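Local coordinates for protein hemoglobin component VII (Tokunagayusurika akamusi, PDB 1X46) that binds heme and, as a larval midge hemoglobin of the globin family, probably carries or stores oxygen, at residues D28-Y31 with N32-S36; F112-A115 with L116-F119. One frame throughout, in Å; residues are numbered along the deposited sequence.

Following the chain from the N terminus, interaction 1 comes first, inside helix 26-36, and interaction 2 comes later, inside helix 106-123. Each closes helical turns within a single helix, so neither spans a loop and neither nests in or crosses the other; they stand in series. In space they are neighbours, with centres about 9 Å apart. Ile-29 CG1 lies 3.7 Å from Phe-119 CE2, and Phe-33 CE1 comes within 3.6 Å of Phe-112 CA. Asn-32 ND2 approaches Ala-115 O at 2.9 Å. The two helices thus pack on each other in the globin fold, and the Phe-33 and Phe-112 rings, edge-to-face, both belong to the heme pocket.

Interaction 1: D28-Y31 with N32-S36; sequences DILY and NFFKS
Leu-30 and Phe-34, one helical turn apart, meet methyl to ring in helix 26-36. With CG anti to the backbone N (chi1 -173°), Leu-30 sends its methyls toward Phe-34, whose own CG is anti to the carbonyl carbon (chi1 -74°), so that one ring face meets CD1. From CB, the Leu-30 chain runs to CG, which lies 3.9 Å from Phe-34 CE2. At its tip, CD1 stands over that face, displaced toward the rim: it is 4.0 Å from the ring centroid and 20° off the normal, a CH-pi contact. CD2 is more distant, 4.2 Å from Phe-34 CE2. CD1 also meets the Phe-33 ring, at its edge, with 4.2 Å to Phe-33 CD2.

On another side of the helix, Tyr-31 and Lys-35 run alongside each other in the same direction, and Lys-35 CD packs 3.7 Å from Tyr-31 OH. That hydroxyl is hydrogen-bonded to Glu-53, while Lys-56 makes a cation-pi contact with the ring. A water accepts from Asn-32 ND2 and donates to Ile-29 O, each at 2.9 Å, giving this carbonyl a second donor besides Phe-33 N. Leu-30 also touches Phe-61, Ala-65 and Ile-68 of helix 59-78, and Phe-33 touches the heme. Apolar and CH-pi contacts thus fill the buried side facing helix 59-78, whereas Glu-53 and the bridging water satisfy polar groups.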
ATOM      1  N   ASP A  28      -0.291   8.375 -10.004  1.00  9.85           N
ATOM      2  CA  ASP A  28      -0.614   7.236 -10.866  1.00 10.00           C
ATOM      3  C   ASP A  28      -0.975   6.020 -10.031  1.00  9.47           C
ATOM      4  O   ASP A  28      -1.872   5.245 -10.435  1.00  9.09           O
ATOM      5  CB  ASP A  28       0.514   6.894 -11.831  1.00 11.62           C
ATOM      6  CG  ASP A  28       0.723   7.957 -12.911  1.00 13.83           C
ATOM      7  OD1 ASP A  28      -0.199   8.739 -13.203  1.00 16.05           O
ATOM      8  OD2 ASP A  28       1.821   8.060 -13.510  1.00 21.70           O
ATOM      9  N   ILE A  29      -0.325   5.837  -8.877  1.00  8.29           N
ATOM     10  CA  ILE A  29      -0.677   4.690  -8.028  1.00  7.51           C
ATOM     11  C   ILE A  29      -2.113   4.849  -7.532  1.00  9.50           C
ATOM     12  O   ILE A  29      -2.907   3.890  -7.569  1.00  9.23           O
ATOM     13  CB  ILE A  29       0.295   4.611  -6.806  1.00  9.50           C
ATOM     14  CG1 ILE A  29       1.684   4.150  -7.262  1.00 10.28           C
ATOM     15  CG2 ILE A  29      -0.280   3.661  -5.716  1.00  9.80           C
ATOM     16  CD1 ILE A  29       2.769   4.417  -6.220  1.00 10.19           C
ATOM     17  N   LEU A  30      -2.481   6.046  -7.075  1.00  8.61           N
ATOM     18  CA  LEU A  30      -3.845   6.259  -6.592  1.00  8.07           C
ATOM     19  C   LEU A  30      -4.868   6.144  -7.699  1.00  8.56           C
ATOM     20  O   LEU A  30      -5.954   5.553  -7.513  1.00  8.80           O
ATOM     21  CB  LEU A  30      -3.998   7.608  -5.842  1.00  7.85           C
ATOM     22  CG  LEU A  30      -5.340   7.869  -5.156  1.00  7.09           C
ATOM     23  CD1 LEU A  30      -5.618   6.766  -4.116  1.00 10.73           C
ATOM     24  CD2 LEU A  30      -5.342   9.266  -4.475  1.00 10.27           C
ATOM     25  N   TYR A  31      -4.559   6.753  -8.847  1.00  7.60           N
ATOM     26  CA  TYR A  31      -5.452   6.609  -9.989  1.00  7.90           C
ATOM     27  C   TYR A  31      -5.656   5.126 -10.339  1.00  9.25           C
ATOM     28  O   TYR A  31      -6.810   4.722 -10.558  1.00  9.21           O
ATOM     29  CB  TYR A  31      -4.885   7.383 -11.181  1.00 10.83           C
ATOM     30  CG  TYR A  31      -5.669   7.171 -12.444  1.00 10.12           C
ATOM     31  CD1 TYR A  31      -6.718   8.014 -12.778  1.00 12.54           C
ATOM     32  CD2 TYR A  31      -5.345   6.124 -13.310  1.00 13.40           C
ATOM     33  CE1 TYR A  31      -7.439   7.827 -13.951  1.00 14.66           C
ATOM     34  CE2 TYR A  31      -6.082   5.927 -14.486  1.00 15.34           C
ATOM     35  CZ  TYR A  31      -7.116   6.797 -14.778  1.00 14.68           C
ATOM     36  OH  TYR A  31      -7.855   6.652 -15.932  1.00 17.18           O
ATOM     37  N   ASN A  32      -4.578   4.338 -10.334  1.00  8.53           N
ATOM     38  CA  ASN A  32      -4.711   2.922 -10.666  1.00  8.29           C
ATOM     39  C   ASN A  32      -5.603   2.187  -9.674  1.00  8.17           C
ATOM     40  O   ASN A  32      -6.428   1.350 -10.039  1.00  9.80           O
ATOM     41  CB  ASN A  32      -3.349   2.276 -10.742  1.00  9.42           C
ATOM     42  CG  ASN A  32      -3.426   0.836 -11.137  1.00 10.16           C
ATOM     43  OD1 ASN A  32      -3.838   0.513 -12.258  1.00 12.48           O
ATOM     44  ND2 ASN A  32      -3.016  -0.038 -10.241  1.00  9.89           N
ATOM     45  N   PHE A  33      -5.462   2.520  -8.406  1.00  7.42           N
ATOM     46  CA  PHE A  33      -6.286   1.918  -7.368  1.00  7.36           C
ATOM     47  C   PHE A  33      -7.745   2.238  -7.588  1.00  8.09           C
ATOM     48  O   PHE A  33      -8.565   1.310  -7.619  1.00  8.83           O
ATOM     49  CB  PHE A  33      -5.776   2.382  -5.978  1.00  8.25           C
ATOM     50  CG  PHE A  33      -6.638   1.911  -4.823  1.00  9.63           C
ATOM     51  CD1 PHE A  33      -7.032   0.582  -4.725  1.00  8.69           C
ATOM     52  CD2 PHE A  33      -7.072   2.820  -3.838  1.00 10.14           C
ATOM     53  CE1 PHE A  33      -7.834   0.145  -3.653  1.00 11.89           C
ATOM     54  CE2 PHE A  33      -7.879   2.399  -2.773  1.00 11.21           C
ATOM     55  CZ  PHE A  33      -8.245   1.046  -2.671  1.00 10.91           C
ATOM     56  N   PHE A  34      -8.103   3.518  -7.773  1.00  8.46           N
ATOM     57  CA  PHE A  34      -9.497   3.872  -7.941  1.00  9.50           C
ATOM     58  C   PHE A  34     -10.059   3.368  -9.276  1.00  8.70           C
ATOM     59  O   PHE A  34     -11.245   3.036  -9.335  1.00 10.54           O
ATOM     60  CB  PHE A  34      -9.647   5.403  -7.855  1.00  9.00           C
ATOM     61  CG  PHE A  34      -9.514   5.967  -6.444  1.00 10.98           C
ATOM     62  CD1 PHE A  34      -9.601   5.154  -5.310  1.00 12.45           C
ATOM     63  CD2 PHE A  34      -9.348   7.329  -6.282  1.00 10.70           C
ATOM     64  CE1 PHE A  34      -9.491   5.705  -4.040  1.00 11.91           C
ATOM     65  CE2 PHE A  34      -9.252   7.906  -5.027  1.00 11.56           C
ATOM     66  CZ  PHE A  34      -9.314   7.113  -3.900  1.00 11.82           C
ATOM     67  N   LYS A  35      -9.243   3.343 -10.332  1.00  8.47           N
ATOM     68  CA  LYS A  35      -9.691   2.799 -11.632  1.00  8.36           C
ATOM     69  C   LYS A  35     -10.041   1.315 -11.466  1.00  9.13           C
ATOM     70  O   LYS A  35     -11.080   0.870 -11.983  1.00 10.46           O
ATOM     71  CB  LYS A  35      -8.637   3.030 -12.727  1.00 12.91           C
ATOM     72  CG  LYS A  35      -9.109   2.690 -14.135  1.00 20.98           C
ATOM     73  CD  LYS A  35      -9.956   3.818 -14.738  1.00 26.83           C
ATOM     74  CE  LYS A  35     -10.240   3.545 -16.211  1.00 30.54           C
ATOM     75  NZ  LYS A  35     -11.618   3.014 -16.451  1.00 33.33           N
ATOM     76  N   SER A  36      -9.215   0.579 -10.727  1.00  9.35           N
ATOM     77  CA  SER A  36      -9.420  -0.841 -10.537  1.00  8.55           C
ATOM     78  C   SER A  36     -10.539  -1.129  -9.539  1.00  9.12           C
ATOM     79  O   SER A  36     -11.218  -2.174  -9.621  1.00  9.92           O
ATOM     80  CB  SER A  36      -8.160  -1.486 -10.023  1.00 11.15           C
ATOM     81  OG  SER A  36      -7.147  -1.404 -11.006  1.00 14.08           O
TER
HETATM   82  O   HOH W   1      -2.320   1.022  -7.620  1.00  9.70           O

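Interaction 2: F112-A115 with L116-F119; sequences FETA and LEAF. With HEM (protoporphyrin IX containing Fe), chain B.
Glu-113 has CG anti to the backbone N (chi1 170°), whereas Glu-117 has CG anti to its carbonyl carbon (chi1 -67°) and leans back along the helix, which brings Glu-113 OE2 and Glu-117 OE2 to 3.3 Å with their carboxylate planes turned 62° apart. As carboxylates, both groups would carry negative charge without a hydrogen bond between them; with Asp-136 also close, their affinity for a proton is probably raised. Glu-113 OE1 is hydrogen-bonded to Tyr-143 OH, while Lys-132 forms a long, weak ion pair with Glu-117 OE2.

In the all-helical globin fold, Phe-112 brings helix 106-123 to the heme pocket, and Ile-68 and Ile-72 of helix 59-78 also touch it. The Phe-112 ring presents one face to the heme vinyl group: CAB stands 3.9 Å above the plane, over the ring centre, and CBB is 3.9 Å from Phe-112 CE2. Leu-116 CD2 approaches the same ring obliquely, 4.4 Å from CE2. The heme iron carries a water at 2.1 Å, and His-99 is its axial protein ligand. Backbone bonds join the successive turns, with Glu-117 N to Glu-113 O at 2.8 Å.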
ATOM      1  N   PHE A 112      -6.324  -3.212  -2.613  1.00  8.33           N
ATOM      2  CA  PHE A 112      -5.233  -2.241  -2.785  1.00  9.55           C
ATOM      3  C   PHE A 112      -3.953  -2.981  -3.177  1.00  7.96           C
ATOM      4  O   PHE A 112      -3.221  -2.572  -4.084  1.00  8.40           O
ATOM      5  CB  PHE A 112      -5.023  -1.429  -1.487  1.00 10.06           C
ATOM      6  CG  PHE A 112      -3.956  -0.377  -1.627  1.00  8.13           C
ATOM      7  CD1 PHE A 112      -4.308   0.912  -1.987  1.00 10.91           C
ATOM      8  CD2 PHE A 112      -2.600  -0.697  -1.460  1.00  8.33           C
ATOM      9  CE1 PHE A 112      -3.327   1.890  -2.157  1.00  9.42           C
ATOM     10  CE2 PHE A 112      -1.608   0.278  -1.622  1.00 11.57           C
ATOM     11  CZ  PHE A 112      -2.005   1.575  -1.991  1.00 10.20           C
ATOM     12  N   GLU A 113      -3.680  -4.105  -2.515  1.00  8.68           N
ATOM     13  CA  GLU A 113      -2.548  -4.954  -2.887  1.00  8.56           C
ATOM     14  C   GLU A 113      -2.637  -5.419  -4.353  1.00  8.64           C
ATOM     15  O   GLU A 113      -1.664  -5.360  -5.083  1.00  8.87           O
ATOM     16  CB  GLU A 113      -2.453  -6.145  -1.929  1.00  9.79           C
ATOM     17  CG  GLU A 113      -1.470  -7.225  -2.368  1.00 10.82           C
ATOM     18  CD  GLU A 113      -1.500  -8.496  -1.507  1.00 12.53           C
ATOM     19  OE1 GLU A 113      -2.413  -8.687  -0.710  1.00 13.79           O
ATOM     20  OE2 GLU A 113      -0.601  -9.353  -1.720  1.00 17.74           O
ATOM     21  N   THR A 114      -3.804  -5.925  -4.749  1.00  8.27           N
ATOM     22  CA  THR A 114      -4.001  -6.394  -6.112  1.00  8.77           C
ATOM     23  C   THR A 114      -3.704  -5.320  -7.151  1.00  7.59           C
ATOM     24  O   THR A 114      -2.952  -5.563  -8.125  1.00 10.44           O
ATOM     25  CB  THR A 114      -5.427  -6.929  -6.256  1.00  9.21           C
ATOM     26  OG1 THR A 114      -5.555  -8.110  -5.426  1.00 11.22           O
ATOM     27  CG2 THR A 114      -5.687  -7.397  -7.698  1.00  9.00           C
ATOM     28  N   ALA A 115      -4.228  -4.117  -6.893  1.00  8.56           N
ATOM     29  CA  ALA A 115      -3.954  -3.020  -7.804  1.00  8.93           C
ATOM     30  C   ALA A 115      -2.473  -2.630  -7.825  1.00  8.27           C
ATOM     31  O   ALA A 115      -1.945  -2.380  -8.895  1.00  9.61           O
ATOM     32  CB  ALA A 115      -4.817  -1.804  -7.487  1.00  9.79           C
ATOM     33  N   LEU A 116      -1.826  -2.555  -6.650  1.00  8.75           N
ATOM     34  CA  LEU A 116      -0.408  -2.214  -6.584  1.00 10.19           C
ATOM     35  C   LEU A 116       0.431  -3.263  -7.306  1.00  8.75           C
ATOM     36  O   LEU A 116       1.429  -2.926  -7.945  1.00  9.65           O
ATOM     37  CB  LEU A 116       0.052  -2.066  -5.123  1.00  8.47           C
ATOM     38  CG  LEU A 116       1.437  -1.393  -4.968  1.00  8.82           C
ATOM     39  CD1 LEU A 116       1.351   0.060  -5.331  1.00 13.14           C
ATOM     40  CD2 LEU A 116       1.990  -1.486  -3.540  1.00 12.78           C
ATOM     41  N   GLU A 117       0.077  -4.558  -7.167  1.00  8.07           N
ATOM     42  CA  GLU A 117       0.799  -5.622  -7.854  1.00  9.22           C
ATOM     43  C   GLU A 117       0.762  -5.421  -9.365  1.00 10.60           C
ATOM     44  O   GLU A 117       1.800  -5.562 -10.063  1.00 11.52           O
ATOM     45  CB  GLU A 117       0.260  -7.020  -7.514  1.00 14.75           C
ATOM     46  CG  GLU A 117       0.475  -7.469  -6.088  1.00 19.65           C
ATOM     47  CD  GLU A 117      -0.312  -8.732  -5.750  1.00 22.77           C
ATOM     48  OE1 GLU A 117      -1.414  -8.940  -6.305  1.00 26.29           O
ATOM     49  OE2 GLU A 117       0.173  -9.525  -4.914  1.00 22.91           O
ATOM     50  N   ALA A 118      -0.423  -5.084  -9.877  1.00  9.84           N
ATOM     51  CA  ALA A 118      -0.556  -4.820 -11.309  1.00 10.09           C
ATOM     52  C   ALA A 118       0.274  -3.612 -11.712  1.00 10.46           C
ATOM     53  O   ALA A 118       0.918  -3.611 -12.742  1.00 11.92           O
ATOM     54  CB  ALA A 118      -2.010  -4.627 -11.690  1.00 12.09           C
ATOM     55  N   PHE A 119       0.297  -2.579 -10.866  1.00  9.86           N
ATOM     56  CA  PHE A 119       1.085  -1.391 -11.170  1.00 11.31           C
ATOM     57  C   PHE A 119       2.585  -1.695 -11.155  1.00 10.86           C
ATOM     58  O   PHE A 119       3.325  -1.226 -12.012  1.00 11.82           O
ATOM     59  CB  PHE A 119       0.774  -0.317 -10.123  1.00  9.46           C
ATOM     60  CG  PHE A 119       1.233   1.074 -10.528  1.00 10.40           C
ATOM     61  CD1 PHE A 119       0.441   1.843 -11.364  1.00 11.22           C
ATOM     62  CD2 PHE A 119       2.445   1.585 -10.083  1.00 11.40           C
ATOM     63  CE1 PHE A 119       0.871   3.130 -11.771  1.00 12.59           C
ATOM     64  CE2 PHE A 119       2.874   2.865 -10.472  1.00 12.68           C
ATOM     65  CZ  PHE A 119       2.100   3.638 -11.307  1.00 12.84           C
TER
HETATM   66  CHA HEM B 151      -7.319   8.101   4.698  1.00 11.41           C
HETATM   67  CHB HEM B 151      -3.159   5.640   4.326  1.00  8.90           C
HETATM   68  CHC HEM B 151      -5.542   1.971   2.250  1.00 10.48           C
HETATM   69  CHD HEM B 151      -9.699   4.409   2.592  1.00  9.97           C
HETATM   70  C1A HEM B 151      -5.993   7.774   4.713  1.00  9.17           C
HETATM   71  C2A HEM B 151      -4.933   8.648   5.168  1.00 11.95           C
HETATM   72  C3A HEM B 151      -3.803   7.957   5.054  1.00 11.61           C
HETATM   73  C4A HEM B 151      -4.085   6.628   4.589  1.00 10.70           C
HETATM   74  CMA HEM B 151      -2.393   8.470   5.422  1.00 11.84           C
HETATM   75  CAA HEM B 151      -5.106  10.144   5.583  1.00 11.71           C
HETATM   76  CBA HEM B 151      -5.675  10.399   6.994  1.00 13.53           C
HETATM   77  CGA HEM B 151      -4.705   9.919   8.046  1.00 14.41           C
HETATM   78  O1A HEM B 151      -5.083   9.061   8.869  1.00 15.66           O
HETATM   79  O2A HEM B 151      -3.534  10.394   8.070  1.00 16.06           O
HETATM   80  C1B HEM B 151      -3.417   4.457   3.689  1.00  9.92           C
HETATM   81  C2B HEM B 151      -2.463   3.437   3.322  1.00 11.57           C
HETATM   82  C3B HEM B 151      -3.131   2.414   2.741  1.00 12.99           C
HETATM   83  C4B HEM B 151      -4.536   2.774   2.759  1.00 11.22           C
HETATM   84  CMB HEM B 151      -0.933   3.569   3.559  1.00 12.81           C
HETATM   85  CAB HEM B 151      -2.648   1.073   2.144  1.00 15.18           C
HETATM   86  CBB HEM B 151      -1.399   0.614   2.224  1.00 21.00           C
HETATM   87  C1C HEM B 151      -6.866   2.291   2.147  1.00 10.19           C
HETATM   88  C2C HEM B 151      -7.932   1.471   1.579  1.00 10.26           C
HETATM   89  C3C HEM B 151      -9.071   2.159   1.644  1.00 11.02           C
HETATM   90  C4C HEM B 151      -8.789   3.422   2.297  1.00 10.15           C
HETATM   91  CMC HEM B 151      -7.737   0.045   1.006  1.00 10.46           C
HETATM   92  CAC HEM B 151     -10.476   1.704   1.169  1.00 15.42           C
HETATM   93  C1D HEM B 151      -9.434   5.586   3.234  1.00 10.75           C
HETATM   94  C2D HEM B 151     -10.433   6.579   3.532  1.00 12.55           C
HETATM   95  C3D HEM B 151      -9.700   7.709   4.188  1.00 11.87           C
HETATM   96  C4D HEM B 151      -8.314   7.306   4.182  1.00  8.77           C
HETATM   97  CMD HEM B 151     -11.943   6.478   3.235  1.00 11.22           C
HETATM   98  CAD HEM B 151     -10.329   9.029   4.701  1.00 13.11           C
HETATM   99  CBD HEM B 151     -10.504  10.025   3.559  1.00 18.38           C
HETATM  100  CGD HEM B 151     -11.235  11.261   4.046  1.00 22.83           C
HETATM  101  O1D HEM B 151     -11.238  11.533   5.268  1.00 26.36           O
HETATM  102  O2D HEM B 151     -11.841  11.962   3.203  1.00 23.88           O
HETATM  103  NA  HEM B 151      -5.447   6.555   4.381  1.00  8.99           N
HETATM  104  NB  HEM B 151      -4.690   4.025   3.303  1.00 10.68           N
HETATM  105  NC  HEM B 151      -7.424   3.476   2.592  1.00  8.54           N
HETATM  106  ND  HEM B 151      -8.172   6.029   3.653  1.00 11.05           N
HETATM  107 FE   HEM B 151      -6.433   5.018   3.489  1.00 11.82          FE
HETATM  108  O   HOH W   2      -6.195   5.776   1.566  1.00 12.22           O